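Local coordinates for putative pyridoxal phosphate-dependent transferase (Clostridium difficile, PDB 4DQ6), which is a putative transferase of the class I and II aminotransferase family that binds pyridoxal-5'-phosphate, at residues S207-K212 against E297-N302. Residues are numbered along the deposited sequence; the frame is centred on the assembly and turned at random.
Sequences SDIILK and EYLESN
In this fold type I, pyridoxal-phosphate-dependent protein, the loop that follows strand 199-203 of the large mixed sheet leaves the pyridoxal-5'-phosphate pocket, to which His206 belongs, and runs against helix 289-313. Lys212 and Glu300 meet through a backbone-to-carboxylate hydrogen bond. The carboxylate of Glu300 receives the backbone N-H of Lys212 on the syn lone pair of OE1, with N 3.0 Å from OE1 and a nearly straight N-H...O angle of 174°. CG of Glu300 stands anti to the backbone N (chi1 -168°), which carries the chain out from the helix to the loop. A glutamate suits this place because it is long enough to span the gap and has two oxygens to share out: OE2 takes a salt bridge from Lys321 and a hydrogen bond from a water that also donates to Lys212 O. With several partners, the carboxylate is held against rotation and its charge is probably well stabilised. Nonpolar carbons close in beside it, CB of Leu211 lying 3.5 Å from Glu300 OE1. Deeper in, apolar branched side chains suit the buried side: CD2 of Leu299 meets CG2 of Ile209 at 3.8 Å and CD2 of Leu211 at 4.1 Å, while Tyr326 touches both Ile209 and Leu299. At the exposed margin a lysine fits, its long aliphatic stem crossing Glu300 at a slant, CG 3.4 Å from OE1, and its charged end reaching Glu297, one helical turn earlier. Glu297 bends at chi2 (-85°) to bring its carboxylate back to the lysine, and in their salt bridge Lys212 NZ sits 2.8 Å from Glu297 OE1, approaching from above the carboxylate plane.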
loop_
_atom_site.group_PDB
_atom_site.type_symbol
_atom_site.label_atom_id
_atom_site.label_comp_id
_atom_site.label_asym_id
_atom_site.label_seq_id
_atom_site.Cartn_x
_atom_site.Cartn_y
_atom_site.Cartn_z
ATOM N N SER A 207 -0.950 -3.250 -21.085
ATOM C CA SER A 207 -2.025 -3.567 -22.037
ATOM C C SER A 207 -2.470 -2.358 -22.865
ATOM O O SER A 207 -2.986 -2.499 -23.965
ATOM C CB SER A 207 -3.254 -4.105 -21.297
ATOM O OG SER A 207 -3.691 -3.185 -20.300
ATOM N N ASP A 208 -2.160 -1.150 -22.404
ATOM C CA ASP A 208 -2.541 0.064 -23.145
ATOM C C ASP A 208 -1.424 0.609 -24.005
ATOM O O ASP A 208 -1.641 1.582 -24.757
ATOM C CB ASP A 208 -3.006 1.191 -22.196
ATOM C CG ASP A 208 -4.159 0.774 -21.257
ATOM O OD1 ASP A 208 -5.134 0.210 -21.736
ATOM O OD2 ASP A 208 -4.121 1.093 -20.027
ATOM N N ILE A 209 -0.218 0.123 -23.786
ATOM C CA ILE A 209 0.950 0.637 -24.485
ATOM C C ILE A 209 1.229 -0.246 -25.687
ATOM O O ILE A 209 2.044 -1.182 -25.642
ATOM C CB ILE A 209 2.157 0.806 -23.545
ATOM C CG1 ILE A 209 1.758 1.727 -22.335
ATOM C CG2 ILE A 209 3.330 1.411 -24.329
ATOM C CD1 ILE A 209 2.792 1.651 -21.226
ATOM N N ILE A 210 0.445 -0.017 -26.711
ATOM C CA ILE A 210 0.413 -0.815 -27.923
ATOM C C ILE A 210 0.643 0.013 -29.145
ATOM O O ILE A 210 0.048 1.085 -29.268
ATOM C CB ILE A 210 -0.957 -1.536 -28.049
ATOM C CG1 ILE A 210 -1.369 -2.265 -26.757
ATOM C CG2 ILE A 210 -0.972 -2.476 -29.244
ATOM C CD1 ILE A 210 -0.478 -3.462 -26.362
ATOM N N LEU A 211 1.541 -0.409 -30.012
ATOM C CA LEU A 211 1.916 0.375 -31.186
ATOM C C LEU A 211 1.008 0.068 -32.362
ATOM O O LEU A 211 0.165 -0.888 -32.313
ATOM C CB LEU A 211 3.401 0.118 -31.514
ATOM C CG LEU A 211 4.428 0.519 -30.469
ATOM C CD1 LEU A 211 5.835 0.565 -31.030
ATOM C CD2 LEU A 211 4.021 1.865 -29.906
ATOM N N LYS A 212 1.126 0.890 -33.406
ATOM C CA LYS A 212 0.294 0.725 -34.584
ATOM C C LYS A 212 0.379 -0.668 -35.194
ATOM O O LYS A 212 1.427 -1.301 -35.167
ATOM C CB LYS A 212 0.681 1.793 -35.658
ATOM C CG LYS A 212 0.269 3.182 -35.245
ATOM C CD LYS A 212 0.892 4.262 -36.138
ATOM C CE LYS A 212 0.538 5.701 -35.699
ATOM N NZ LYS A 212 1.678 6.481 -35.078
ATOM N N GLU A 297 1.591 8.123 -30.125
ATOM C CA GLU A 297 2.222 8.701 -31.336
ATOM C C GLU A 297 3.676 9.190 -31.108
ATOM O O GLU A 297 4.577 8.916 -31.885
ATOM C CB GLU A 297 1.362 9.851 -31.837
ATOM C CG GLU A 297 0.112 9.349 -32.496
ATOM C CD GLU A 297 0.323 8.993 -33.969
ATOM O OE1 GLU A 297 1.459 9.160 -34.480
ATOM O OE2 GLU A 297 -0.654 8.530 -34.615
ATOM N N TYR A 298 3.863 9.866 -29.981
ATOM C CA TYR A 298 5.179 10.308 -29.586
ATOM C C TYR A 298 6.146 9.130 -29.360
ATOM O O TYR A 298 7.250 9.175 -29.792
ATOM C CB TYR A 298 5.083 11.240 -28.381
ATOM C CG TYR A 298 6.346 12.054 -28.140
ATOM C CD1 TYR A 298 6.518 13.225 -28.793
ATOM C CD2 TYR A 298 7.416 11.575 -27.377
ATOM C CE1 TYR A 298 7.636 14.023 -28.614
ATOM C CE2 TYR A 298 8.573 12.367 -27.162
ATOM C CZ TYR A 298 8.677 13.596 -27.816
ATOM O OH TYR A 298 9.845 14.336 -27.605
ATOM N N LEU A 299 5.669 8.076 -28.681
ATOM C CA LEU A 299 6.478 6.934 -28.401
ATOM C C LEU A 299 6.878 6.245 -29.669
ATOM O O LEU A 299 8.032 5.880 -29.814
ATOM C CB LEU A 299 5.657 5.978 -27.554
ATOM C CG LEU A 299 6.309 4.645 -27.314
ATOM C CD1 LEU A 299 7.565 4.924 -26.534
ATOM C CD2 LEU A 299 5.301 3.792 -26.549
ATOM N N GLU A 300 5.929 6.039 -30.573
ATOM C CA GLU A 300 6.270 5.333 -31.787
ATOM C C GLU A 300 7.285 6.099 -32.616
ATOM O O GLU A 300 8.203 5.522 -33.220
ATOM C CB GLU A 300 5.040 4.968 -32.597
ATOM C CG GLU A 300 5.391 3.980 -33.723
ATOM C CD GLU A 300 4.284 2.971 -34.087
ATOM O OE1 GLU A 300 3.173 3.015 -33.495
ATOM O OE2 GLU A 300 4.565 2.116 -34.995
ATOM N N SER A 301 7.176 7.413 -32.612
ATOM C CA SER A 301 8.203 8.202 -33.273
ATOM C C SER A 301 9.575 8.069 -32.624
ATOM O O SER A 301 10.592 7.873 -33.289
ATOM C CB SER A 301 7.736 9.637 -33.274
ATOM O OG SER A 301 8.630 10.466 -34.014
ATOM N N ASN A 302 9.633 8.135 -31.294
ATOM C CA ASN A 302 10.887 7.834 -30.543
ATOM C C ASN A 302 11.476 6.479 -30.942
ATOM O O ASN A 302 12.664 6.358 -31.087
ATOM C CB ASN A 302 10.704 7.861 -29.017
ATOM C CG ASN A 302 10.947 9.247 -28.383
ATOM O OD1 ASN A 302 11.113 10.308 -29.089
ATOM N ND2 ASN A 302 10.847 9.286 -27.050
HETATM O O HOH W 1 4.003 -0.423 -35.063
#